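Local structure of Spermidine/putrescine ABC transporter, periplasmic binding protein (Treponema pallidum, 2V84) at residues S161-M166 against F207-Y212; A132-N137 against F221-G226; E168-A173 against Q191-V196. The protein is a periplasmic lipoprotein that binds polyamines and probably acts as the spermidine/putrescine receptor of an ABC transporter. All coordinates share one frame; numbering follows the deposited sequence. Where two conformers were deposited one is given.

Interaction 1: residues S161-M166 against F207-Y212; sequences SMMDDM and FDSDGY
Ser-209 turns its hydroxyl to lie beside its own backbone N (chi1 -76°), which brings OG up to Asp-164, while Phe-207, twisted the same way about its first torsion, lays its ring alongside Met-162. The serine OG accepts the backbone N of Asp-164 at 2.9 Å, a clearly bent bond of 131°. At the ring, CD1 of Phe-207 lies 4.0 Å from CB of Met-162 and 3.6 Å from the carbonyl O of Met-163, approaching both obliquely; Trp-337 meets the same ring edge-to-face. The backbones form a parallel bridge between Met-162 and Phe-207, with Asp-208 N reaching Met-162 O at 2.7 Å. A water continues the join, accepting from Ser-161 OG at 2.6 Å and donating to Asp-208 O. Asp-208 points its side chain's first bond away from 161-166, and its carboxylate shapes its own loop. Its OD1 takes Gly-211 N at 2.8 Å and Asp-210 N at 3.1 Å from one face of the carboxylate, and this double grip should fix the rotation of the group. Asp-164 pairs with Arg-341, whereas Asp-165 caps the next helix by accepting Glu-168 N. The arrangement is thus a parallel strand pair ending in two loops that each lead into a helix, one through an Asx turn and one through an N-cap, and the N-cap loop enters the predicted spermidine site of this solute-binding fold.

Interaction 2: residues A132-N137 against F221-G226; sequences AGIAVN and FVVAHG
The carbonyl O of Gly-133 accepts the N-H of Gly-226 at 2.9 Å; CA of His-225 adds a weak CA-H...O contact at 3.4 Å, and its CD2 is a close neighbour at 3.2 Å, the oxygen lying in the ring plane at the imidazole edge. The ring reaches this position because CG of His-225 stands anti to the backbone N (chi1 -175°), swinging it back toward the partner strand. A hydrogen bond between ND1 and Met-163 N, together with this edge contact, fixes the ring's rotation. Gly-133 N returns the bond to Gly-226 O, completing a hydrogen-bonded antiparallel pair. Ala-135 and Ala-224 form the next such pair, and the ladder closes where Asn-137 N meets Val-222 O at 2.8 Å. Past that point a water accepts from Asn-137 ND2 and donates to Phe-221 O. On the face carrying Ile-134, Val-136 and Val-223, packing is tight: CG2 of Ile-134 and CG1 of Val-223 meet at 3.5 Å as the two side chains cross, whereas Val-136 runs beside Val-223, their CG2 atoms 4.2 Å apart. At the backbone angles of Gly-226 a side chain would run into the carbonyl O of the preceding residue. Strand 223-226 lies between the antiparallel strand 125-137 and the parallel strand 160-162, while 243-246 also pairs with 125-137. Helix 212-218 packs Phe-216 against the Ala-135 face, and Trp-148 meets Ile-134 and His-225.

Interaction 3: residues E168-A173 against Q191-V196; sequences EVMGAA and QAAILV
Ala-173 presses its methyl group into the neighbouring helix, where CB lies 3.7 Å from CG2 of Val-196 and 3.9 Å from CB of Ala-192. CD2 of Leu-195 rests 3.8 Å from the carbonyl O of Ala-173. Small residues at the crossing point let the backbones come close, with the CA atoms of Ala-173 and Ala-192 only 5.1 Å apart. Two longer side chains add to this centre. Val-169, one turn before Ala-173, brings CG1 to within 3.8 Å of CG1 of Val-196, and the two valines cross at about a right angle. Met-170 reaches Ala-192 separately: bends at its second and third torsions (chi2 -56°, chi3 -80°) curl the chain until CE touches CB of Ala-192 at 3.9 Å. The contact is apolar in its side chains, without hydrogen bonds between the two segments. Within the helices, Ala-173 N bonds to Val-169 O and Val-196 N to Ala-192 O, which sets Val-169 and Ala-173, and Ala-192 and Val-196, one turn apart so that both of each touch the other helix. The axes of the two short segments run at 102° to each other and approach to 8.9 Å, so contact concentrates near the crossing. Further out, Glu-168, of the predicted spermidine site, leads away and forms a salt bridge with Lys-323. Trp-200, later on helix 186-200, packs on Ala-173 and Leu-195. Helix 330-342 borders both partners, with Trp-337 against Val-169, His-336 against Ala-193 and Val-340 against Val-196, so that the three helices pack as a group.

The three contacts pass from sheet to helices. Interaction 2 is a buried, regular antiparallel ladder; interaction 1 is partly buried and joins the same sheet through strand 160-162, combining one backbone bond with a serine hydroxyl and waters; interaction 3 is buried and apolar in its side chains. His-225 of interaction 2 ties the first two together, its backbone N probably bonding to Ser-161 O. Phe-207 of interaction 1 reaches Val-196 of interaction 3, and Glu-168 packs against His-225. Backbone hydrogen bonds dominate the ladder, side-chain and water bonds join them at the strand end beside the predicted polyamine site, and apolar packing serves the helix crossing.

Interaction 1: residues S161-M166 against F207-Y212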
ATOM      1  N   SER A 161     -13.613  10.517   7.475  1.00 24.85           N
ATOM      2  CA  SER A 161     -13.657   9.807   6.202  1.00 24.78           C
ATOM      3  C   SER A 161     -13.006   8.440   6.333  1.00 24.59           C
ATOM      4  O   SER A 161     -12.176   8.198   7.233  1.00 24.97           O
ATOM      5  CB  SER A 161     -12.960  10.616   5.090  1.00 24.30           C
ATOM      6  OG  SER A 161     -11.540  10.688   5.280  1.00 23.97           O
ATOM      7  N   MET A 162     -13.420   7.524   5.451  1.00 25.58           N
ATOM      8  CA  MET A 162     -12.719   6.291   5.256  1.00 24.54           C
ATOM      9  C   MET A 162     -12.241   6.281   3.823  1.00 25.28           C
ATOM     10  O   MET A 162     -12.693   7.096   3.000  1.00 24.74           O
ATOM     11  CB  MET A 162     -13.598   5.065   5.597  1.00 25.24           C
ATOM     12  CG  MET A 162     -13.902   4.956   7.115  1.00 23.92           C
ATOM     13  SD  MET A 162     -14.674   3.390   7.525  1.00 24.93           S
ATOM     14  CE  MET A 162     -13.235   2.345   7.565  1.00 25.31           C
ATOM     15  N   MET A 163     -11.335   5.359   3.506  0.50 25.30           N
ATOM     16  CA  MET A 163     -10.737   5.323   2.173  0.50 26.24           C
ATOM     17  C   MET A 163     -11.694   4.788   1.116  0.50 26.37           C
ATOM     18  O   MET A 163     -12.540   3.941   1.416  0.50 26.11           O
ATOM     19  CB  MET A 163      -9.438   4.518   2.185  0.50 26.29           C
ATOM     20  CG  MET A 163      -8.291   5.244   2.865  0.50 26.76           C
ATOM     21  SD  MET A 163      -6.677   4.616   2.343  0.50 28.60           S
ATOM     22  CE  MET A 163      -6.623   3.072   3.216  0.50 29.66           C
ATOM     23  N   ASP A 164     -11.544   5.288  -0.117  1.00 25.82           N
ATOM     24  CA  ASP A 164     -12.376   4.904  -1.245  1.00 26.70           C
ATOM     25  C   ASP A 164     -11.687   3.682  -1.860  1.00 27.02           C
ATOM     26  O   ASP A 164     -11.205   3.696  -3.004  1.00 27.23           O
ATOM     27  CB  ASP A 164     -12.468   6.056  -2.248  1.00 26.61           C
ATOM     28  CG  ASP A 164     -13.524   5.839  -3.315  1.00 28.40           C
ATOM     29  OD1 ASP A 164     -14.077   4.712  -3.427  1.00 30.69           O
ATOM     30  OD2 ASP A 164     -13.765   6.791  -4.082  1.00 28.66           O
ATOM     31  N   ASP A 165     -11.593   2.636  -1.051  1.00 27.70           N
ATOM     32  CA  ASP A 165     -10.968   1.412  -1.473  1.00 28.03           C
ATOM     33  C   ASP A 165     -11.696   0.244  -0.833  1.00 28.49           C
ATOM     34  O   ASP A 165     -11.771   0.151   0.402  1.00 28.21           O
ATOM     35  CB  ASP A 165      -9.484   1.366  -1.084  1.00 29.25           C
ATOM     36  CG  ASP A 165      -8.790   0.126  -1.639  1.00 31.05           C
ATOM     37  OD1 ASP A 165      -8.338   0.139  -2.811  1.00 36.07           O
ATOM     38  OD2 ASP A 165      -8.728  -0.897  -0.936  1.00 31.06           O
ATOM     39  N   MET A 166     -12.189  -0.666  -1.677  0.50 27.82           N
ATOM     40  CA  MET A 166     -12.996  -1.816  -1.264  0.50 27.08           C
ATOM     41  C   MET A 166     -12.271  -2.809  -0.358  0.50 27.54           C
ATOM     42  O   MET A 166     -12.833  -3.276   0.626  0.50 27.58           O
ATOM     43  CB  MET A 166     -13.502  -2.567  -2.499  0.50 27.27           C
ATOM     44  CG  MET A 166     -14.209  -3.883  -2.199  0.50 26.57           C
ATOM     45  SD  MET A 166     -14.811  -4.634  -3.706  0.50 25.23           S
ATOM     46  CE  MET A 166     -13.247  -5.242  -4.372  0.50 25.69           C
ATOM     47  N   PHE A 207     -16.355   8.527   1.387  1.00 28.77           N
ATOM     48  CA  PHE A 207     -15.182   7.705   1.175  1.00 27.94           C
ATOM     49  C   PHE A 207     -14.234   8.509   0.326  1.00 27.31           C
ATOM     50  O   PHE A 207     -14.648   9.095  -0.671  1.00 27.90           O
ATOM     51  CB  PHE A 207     -15.566   6.395   0.462  1.00 28.52           C
ATOM     52  CG  PHE A 207     -16.457   5.518   1.284  1.00 29.34           C
ATOM     53  CD1 PHE A 207     -15.933   4.790   2.351  1.00 26.71           C
ATOM     54  CD2 PHE A 207     -17.832   5.446   1.015  1.00 31.41           C
ATOM     55  CE1 PHE A 207     -16.754   3.976   3.136  1.00 26.67           C
ATOM     56  CE2 PHE A 207     -18.671   4.649   1.804  1.00 31.93           C
ATOM     57  CZ  PHE A 207     -18.121   3.912   2.873  1.00 29.44           C
ATOM     58  N   ASP A 208     -12.960   8.526   0.702  1.00 26.57           N
ATOM     59  CA  ASP A 208     -11.995   9.442   0.090  1.00 26.15           C
ATOM     60  C   ASP A 208     -10.592   8.869   0.189  1.00 25.66           C
ATOM     61  O   ASP A 208     -10.094   8.643   1.289  1.00 24.53           O
ATOM     62  CB  ASP A 208     -12.090  10.790   0.836  1.00 25.74           C
ATOM     63  CG  ASP A 208     -11.388  11.949   0.111  1.00 28.06           C
ATOM     64  OD1 ASP A 208     -10.757  11.759  -0.939  1.00 31.99           O
ATOM     65  OD2 ASP A 208     -11.456  13.064   0.657  1.00 26.01           O
ATOM     66  N   SER A 209      -9.963   8.647  -0.968  1.00 25.14           N
ATOM     67  CA  SER A 209      -8.572   8.216  -1.044  1.00 26.90           C
ATOM     68  C   SER A 209      -7.605   9.321  -1.532  1.00 28.17           C
ATOM     69  O   SER A 209      -6.399   9.075  -1.605  1.00 28.86           O
ATOM     70  CB  SER A 209      -8.439   6.989  -1.937  1.00 27.34           C
ATOM     71  OG  SER A 209      -8.889   5.806  -1.281  1.00 25.43           O
ATOM     72  N   ASP A 210      -8.109  10.500  -1.883  1.00 29.28           N
ATOM     73  CA  ASP A 210      -7.234  11.544  -2.439  1.00 31.02           C
ATOM     74  C   ASP A 210      -7.309  12.927  -1.826  1.00 31.40           C
ATOM     75  O   ASP A 210      -6.385  13.721  -2.010  1.00 32.39           O
ATOM     76  CB  ASP A 210      -7.387  11.661  -3.960  1.00 32.29           C
ATOM     77  CG  ASP A 210      -8.795  11.419  -4.430  1.00 34.30           C
ATOM     78  OD1 ASP A 210      -9.659  12.275  -4.182  1.00 37.76           O
ATOM     79  OD2 ASP A 210      -9.023  10.362  -5.069  1.00 39.36           O
ATOM     80  N   GLY A 211      -8.401  13.227  -1.129  1.00 30.76           N
ATOM     81  CA  GLY A 211      -8.566  14.533  -0.490  1.00 30.94           C
ATOM     82  C   GLY A 211      -8.507  14.507   1.023  1.00 30.63           C
ATOM     83  O   GLY A 211      -8.576  15.566   1.659  1.00 30.99           O
ATOM     84  N   TYR A 212      -8.388  13.314   1.600  1.00 29.99           N
ATOM     85  CA  TYR A 212      -8.516  13.136   3.059  1.00 29.95           C
ATOM     86  C   TYR A 212      -7.391  13.802   3.832  1.00 30.19           C
ATOM     87  O   TYR A 212      -7.609  14.299   4.937  1.00 30.10           O
ATOM     88  CB  TYR A 212      -8.602  11.639   3.431  1.00 29.56           C
ATOM     89  CG  TYR A 212      -7.351  10.827   3.124  1.00 28.89           C
ATOM     90  CD1 TYR A 212      -6.248  10.835   3.993  1.00 26.38           C
ATOM     91  CD2 TYR A 212      -7.276  10.030   1.986  1.00 30.17           C
ATOM     92  CE1 TYR A 212      -5.083  10.090   3.710  1.00 26.32           C
ATOM     93  CE2 TYR A 212      -6.124   9.268   1.702  1.00 29.25           C
ATOM     94  CZ  TYR A 212      -5.034   9.317   2.573  1.00 29.39           C
ATOM     95  OH  TYR A 212      -3.896   8.576   2.294  1.00 28.60           O
TER
HETATM   96  O   HOH W   1     -10.109   8.684   4.381  1.00 21.99           O
HETATM   97  O   HOH W   2      -7.742   3.999  -2.644  1.00 32.67           O

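Interaction 2: residues A132-N137 against F221-G226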
ATOM      1  N   ALA A 132      -2.295   0.976   5.715  1.00 26.58           N
ATOM      2  CA  ALA A 132      -3.113   2.152   5.993  1.00 26.03           C
ATOM      3  C   ALA A 132      -3.454   2.112   7.462  1.00 25.78           C
ATOM      4  O   ALA A 132      -3.438   1.064   8.105  1.00 25.13           O
ATOM      5  CB  ALA A 132      -4.386   2.139   5.156  1.00 25.13           C
ATOM      6  N   GLY A 133      -3.764   3.265   8.014  1.00 25.30           N
ATOM      7  CA  GLY A 133      -4.187   3.313   9.400  1.00 25.61           C
ATOM      8  C   GLY A 133      -5.128   4.484   9.587  1.00 24.74           C
ATOM      9  O   GLY A 133      -5.865   4.855   8.670  1.00 24.29           O
ATOM     10  N   ILE A 134      -5.117   5.050  10.788  1.00 24.49           N
ATOM     11  CA  ILE A 134      -6.044   6.123  11.137  1.00 23.24           C
ATOM     12  C   ILE A 134      -5.245   7.259  11.732  1.00 23.74           C
ATOM     13  O   ILE A 134      -4.387   7.030  12.583  1.00 24.06           O
ATOM     14  CB  ILE A 134      -7.095   5.629  12.201  1.00 23.01           C
ATOM     15  CG1 ILE A 134      -7.826   4.371  11.705  1.00 25.04           C
ATOM     16  CG2 ILE A 134      -8.097   6.752  12.557  1.00 22.87           C
ATOM     17  CD1 ILE A 134      -8.555   3.598  12.812  1.00 22.73           C
ATOM     18  N   ALA A 135      -5.549   8.474  11.283  1.00 23.15           N
ATOM     19  CA  ALA A 135      -5.007   9.693  11.865  1.00 23.03           C
ATOM     20  C   ALA A 135      -6.091  10.344  12.717  1.00 23.20           C
ATOM     21  O   ALA A 135      -7.229  10.467  12.292  1.00 22.64           O
ATOM     22  CB  ALA A 135      -4.536  10.641  10.780  1.00 22.12           C
ATOM     23  N   VAL A 136      -5.734  10.776  13.930  1.00 23.17           N
ATOM     24  CA  VAL A 136      -6.694  11.436  14.791  1.00 23.37           C
ATOM     25  C   VAL A 136      -6.104  12.786  15.130  1.00 24.51           C
ATOM     26  O   VAL A 136      -4.922  12.859  15.439  1.00 25.26           O
ATOM     27  CB  VAL A 136      -6.945  10.680  16.102  1.00 23.15           C
ATOM     28  CG1 VAL A 136      -7.840  11.500  17.004  1.00 23.10           C
ATOM     29  CG2 VAL A 136      -7.629   9.328  15.818  1.00 24.30           C
ATOM     30  N   ASN A 137      -6.921  13.831  15.033  1.00 24.77           N
ATOM     31  CA  ASN A 137      -6.551  15.173  15.483  1.00 26.45           C
ATOM     32  C   ASN A 137      -6.804  15.224  17.002  1.00 26.97           C
ATOM     33  O   ASN A 137      -7.955  15.288  17.444  1.00 27.65           O
ATOM     34  CB  ASN A 137      -7.373  16.227  14.713  1.00 25.73           C
ATOM     35  CG  ASN A 137      -7.084  17.645  15.164  1.00 27.69           C
ATOM     36  OD1 ASN A 137      -6.667  17.861  16.291  1.00 31.46           O
ATOM     37  ND2 ASN A 137      -7.316  18.628  14.281  1.00 26.20           N
ATOM     38  N   PHE A 221     -11.795  17.106   8.466  1.00 28.06           N
ATOM     39  CA  PHE A 221     -11.916  15.761   9.021  1.00 27.21           C
ATOM     40  C   PHE A 221     -11.053  15.712  10.262  1.00 26.66           C
ATOM     41  O   PHE A 221      -9.903  16.148  10.219  1.00 27.41           O
ATOM     42  CB  PHE A 221     -11.425  14.660   8.068  1.00 27.74           C
ATOM     43  CG  PHE A 221     -12.071  14.658   6.695  1.00 29.00           C
ATOM     44  CD1 PHE A 221     -13.284  15.301   6.447  1.00 31.72           C
ATOM     45  CD2 PHE A 221     -11.471  13.948   5.660  1.00 30.35           C
ATOM     46  CE1 PHE A 221     -13.862  15.259   5.165  1.00 31.55           C
ATOM     47  CE2 PHE A 221     -12.035  13.899   4.393  1.00 30.79           C
ATOM     48  CZ  PHE A 221     -13.233  14.557   4.139  1.00 30.47           C
ATOM     49  N   VAL A 222     -11.581  15.182  11.363  1.00 25.40           N
ATOM     50  CA  VAL A 222     -10.778  15.118  12.593  1.00 25.20           C
ATOM     51  C   VAL A 222     -10.272  13.702  12.870  1.00 24.47           C
ATOM     52  O   VAL A 222      -9.383  13.490  13.700  1.00 24.68           O
ATOM     53  CB  VAL A 222     -11.496  15.740  13.840  1.00 25.48           C
ATOM     54  CG1 VAL A 222     -11.739  17.239  13.643  1.00 25.45           C
ATOM     55  CG2 VAL A 222     -12.804  15.000  14.167  1.00 25.68           C
ATOM     56  N   VAL A 223     -10.832  12.741  12.140  1.00 24.81           N
ATOM     57  CA  VAL A 223     -10.359  11.367  12.142  1.00 23.29           C
ATOM     58  C   VAL A 223     -10.467  10.921  10.692  1.00 23.93           C
ATOM     59  O   VAL A 223     -11.499  11.098  10.059  1.00 23.29           O
ATOM     60  CB  VAL A 223     -11.234  10.430  12.988  1.00 23.41           C
ATOM     61  CG1 VAL A 223     -10.700   9.007  12.889  1.00 21.47           C
ATOM     62  CG2 VAL A 223     -11.270  10.850  14.445  1.00 21.18           C
ATOM     63  N   ALA A 224      -9.396  10.350  10.158  1.00 23.86           N
ATOM     64  CA  ALA A 224      -9.476   9.835   8.788  1.00 23.18           C
ATOM     65  C   ALA A 224      -8.672   8.579   8.599  1.00 23.85           C
ATOM     66  O   ALA A 224      -7.619   8.411   9.186  1.00 24.20           O
ATOM     67  CB  ALA A 224      -9.042  10.910   7.769  1.00 23.16           C
ATOM     68  N   HIS A 225      -9.197   7.693   7.751  1.00 24.50           N
ATOM     69  CA  HIS A 225      -8.516   6.476   7.326  1.00 24.90           C
ATOM     70  C   HIS A 225      -7.551   6.828   6.177  1.00 25.47           C
ATOM     71  O   HIS A 225      -7.933   7.550   5.248  1.00 24.38           O
ATOM     72  CB  HIS A 225      -9.618   5.541   6.824  1.00 24.19           C
ATOM     73  CG  HIS A 225      -9.168   4.169   6.443  1.00 23.81           C
ATOM     74  ND1 HIS A 225      -9.902   3.393   5.580  1.00 24.01           N
ATOM     75  CD2 HIS A 225      -8.093   3.427   6.800  1.00 21.26           C
ATOM     76  CE1 HIS A 225      -9.310   2.221   5.426  1.00 22.99           C
ATOM     77  NE2 HIS A 225      -8.207   2.214   6.155  1.00 22.43           N
ATOM     78  N   GLY A 226      -6.306   6.352   6.237  1.00 25.11           N
ATOM     79  CA  GLY A 226      -5.376   6.656   5.147  1.00 25.65           C
ATOM     80  C   GLY A 226      -3.925   6.329   5.422  1.00 26.36           C
ATOM     81  O   GLY A 226      -3.615   5.652   6.385  1.00 25.89           O
TER
HETATM   82  O   HOH W   3      -8.066  17.661  11.704  1.00 31.60           O

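Interaction 3: residues E168-A173 against Q191-V196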
ATOM      1  N   GLU A 168      -9.523  -2.293   1.461  1.00 27.12           N
ATOM      2  CA  GLU A 168      -9.183  -1.603   2.724  1.00 26.72           C
ATOM      3  C   GLU A 168     -10.359  -1.488   3.674  1.00 26.95           C
ATOM      4  O   GLU A 168     -10.228  -1.778   4.869  1.00 26.33           O
ATOM      5  CB  GLU A 168      -8.620  -0.188   2.482  1.00 26.90           C
ATOM      6  CG  GLU A 168      -7.192  -0.106   1.910  1.00 28.82           C
ATOM      7  CD  GLU A 168      -6.091  -0.788   2.727  1.00 28.33           C
ATOM      8  OE1 GLU A 168      -6.282  -1.252   3.868  1.00 29.07           O
ATOM      9  OE2 GLU A 168      -4.989  -0.886   2.185  1.00 33.09           O
ATOM     10  N   VAL A 169     -11.505  -1.042   3.159  1.00 26.05           N
ATOM     11  CA  VAL A 169     -12.670  -0.810   4.014  1.00 25.79           C
ATOM     12  C   VAL A 169     -13.327  -2.122   4.454  1.00 26.24           C
ATOM     13  O   VAL A 169     -13.545  -2.340   5.650  1.00 25.37           O
ATOM     14  CB  VAL A 169     -13.649   0.215   3.383  1.00 26.44           C
ATOM     15  CG1 VAL A 169     -14.875   0.447   4.274  1.00 25.18           C
ATOM     16  CG2 VAL A 169     -12.906   1.560   3.216  1.00 26.69           C
ATOM     17  N   MET A 170     -13.587  -3.007   3.495  1.00 26.48           N
ATOM     18  CA  MET A 170     -14.072  -4.353   3.833  1.00 27.50           C
ATOM     19  C   MET A 170     -13.093  -5.073   4.761  1.00 27.65           C
ATOM     20  O   MET A 170     -13.504  -5.756   5.720  1.00 27.49           O
ATOM     21  CB  MET A 170     -14.346  -5.197   2.577  1.00 27.73           C
ATOM     22  CG  MET A 170     -15.599  -4.796   1.785  1.00 30.14           C
ATOM     23  SD  MET A 170     -17.150  -4.803   2.740  1.00 33.41           S
ATOM     24  CE  MET A 170     -17.476  -6.566   2.695  1.00 29.79           C
ATOM     25  N   GLY A 171     -11.801  -4.910   4.483  1.00 27.36           N
ATOM     26  CA  GLY A 171     -10.745  -5.533   5.280  1.00 26.85           C
ATOM     27  C   GLY A 171     -10.764  -5.082   6.727  1.00 27.98           C
ATOM     28  O   GLY A 171     -10.694  -5.904   7.641  1.00 28.43           O
ATOM     29  N   ALA A 172     -10.869  -3.776   6.934  1.00 27.33           N
ATOM     30  CA  ALA A 172     -10.983  -3.217   8.289  1.00 27.47           C
ATOM     31  C   ALA A 172     -12.208  -3.737   9.028  1.00 27.28           C
ATOM     32  O   ALA A 172     -12.135  -4.025  10.221  1.00 27.90           O
ATOM     33  CB  ALA A 172     -11.009  -1.728   8.224  1.00 27.37           C
ATOM     34  N   ALA A 173     -13.329  -3.849   8.321  1.00 27.61           N
ATOM     35  CA  ALA A 173     -14.571  -4.379   8.892  1.00 27.54           C
ATOM     36  C   ALA A 173     -14.435  -5.852   9.239  1.00 28.42           C
ATOM     37  O   ALA A 173     -14.812  -6.276  10.334  1.00 28.86           O
ATOM     38  CB  ALA A 173     -15.726  -4.159   7.945  1.00 27.28           C
ATOM     39  N   GLN A 191     -21.818  -9.666   6.875  1.00 30.78           N
ATOM     40  CA  GLN A 191     -21.683  -9.085   8.212  1.00 31.52           C
ATOM     41  C   GLN A 191     -20.792  -7.837   8.188  1.00 30.48           C
ATOM     42  O   GLN A 191     -21.105  -6.820   8.806  1.00 30.53           O
ATOM     43  CB  GLN A 191     -21.065 -10.136   9.130  1.00 31.99           C
ATOM     44  CG  GLN A 191     -21.175  -9.839  10.625  1.00 34.34           C
ATOM     45  CD  GLN A 191     -20.881 -11.088  11.463  1.00 34.10           C
ATOM     46  OE1 GLN A 191     -21.028 -12.231  10.982  1.00 35.02           O
ATOM     47  NE2 GLN A 191     -20.465 -10.876  12.718  1.00 35.46           N
ATOM     48  N   ALA A 192     -19.687  -7.925   7.459  1.00 29.95           N
ATOM     49  CA  ALA A 192     -18.773  -6.798   7.273  1.00 29.16           C
ATOM     50  C   ALA A 192     -19.472  -5.649   6.547  1.00 29.06           C
ATOM     51  O   ALA A 192     -19.334  -4.486   6.927  1.00 28.20           O
ATOM     52  CB  ALA A 192     -17.536  -7.248   6.506  1.00 29.10           C
ATOM     53  N   ALA A 193     -20.227  -5.982   5.499  1.00 29.12           N
ATOM     54  CA  ALA A 193     -20.988  -4.965   4.759  1.00 28.71           C
ATOM     55  C   ALA A 193     -21.986  -4.211   5.637  1.00 28.79           C
ATOM     56  O   ALA A 193     -22.139  -2.991   5.505  1.00 27.41           O
ATOM     57  CB  ALA A 193     -21.698  -5.588   3.590  1.00 29.31           C
ATOM     58  N   ILE A 194     -22.677  -4.944   6.511  1.00 28.47           N
ATOM     59  CA  ILE A 194     -23.637  -4.334   7.431  1.00 28.55           C
ATOM     60  C   ILE A 194     -22.910  -3.426   8.425  1.00 28.11           C
ATOM     61  O   ILE A 194     -23.395  -2.336   8.740  1.00 28.23           O
ATOM     62  CB  ILE A 194     -24.477  -5.386   8.190  1.00 28.71           C
ATOM     63  CG1 ILE A 194     -25.446  -6.081   7.220  1.00 29.39           C
ATOM     64  CG2 ILE A 194     -25.250  -4.723   9.337  1.00 28.72           C
ATOM     65  CD1 ILE A 194     -26.073  -7.395   7.739  1.00 30.01           C
ATOM     66  N   LEU A 195     -21.757  -3.879   8.916  1.00 27.61           N
ATOM     67  CA  LEU A 195     -20.936  -3.037   9.799  1.00 27.86           C
ATOM     68  C   LEU A 195     -20.580  -1.689   9.150  1.00 27.27           C
ATOM     69  O   LEU A 195     -20.788  -0.630   9.749  1.00 28.10           O
ATOM     70  CB  LEU A 195     -19.671  -3.787  10.240  1.00 27.45           C
ATOM     71  CG  LEU A 195     -18.836  -3.175  11.370  1.00 29.38           C
ATOM     72  CD1 LEU A 195     -19.660  -3.052  12.673  1.00 30.45           C
ATOM     73  CD2 LEU A 195     -17.578  -3.957  11.604  1.00 28.60           C
ATOM     74  N   VAL A 196     -20.041  -1.724   7.928  1.00 26.99           N
ATOM     75  CA  VAL A 196     -19.678  -0.480   7.220  1.00 26.40           C
ATOM     76  C   VAL A 196     -20.918   0.368   6.938  1.00 26.50           C
ATOM     77  O   VAL A 196     -20.931   1.558   7.226  1.00 26.94           O
ATOM     78  CB  VAL A 196     -18.923  -0.734   5.876  1.00 26.82           C
ATOM     79  CG1 VAL A 196     -18.501   0.578   5.255  1.00 27.95           C
ATOM     80  CG2 VAL A 196     -17.713  -1.635   6.075  1.00 24.71           C
TER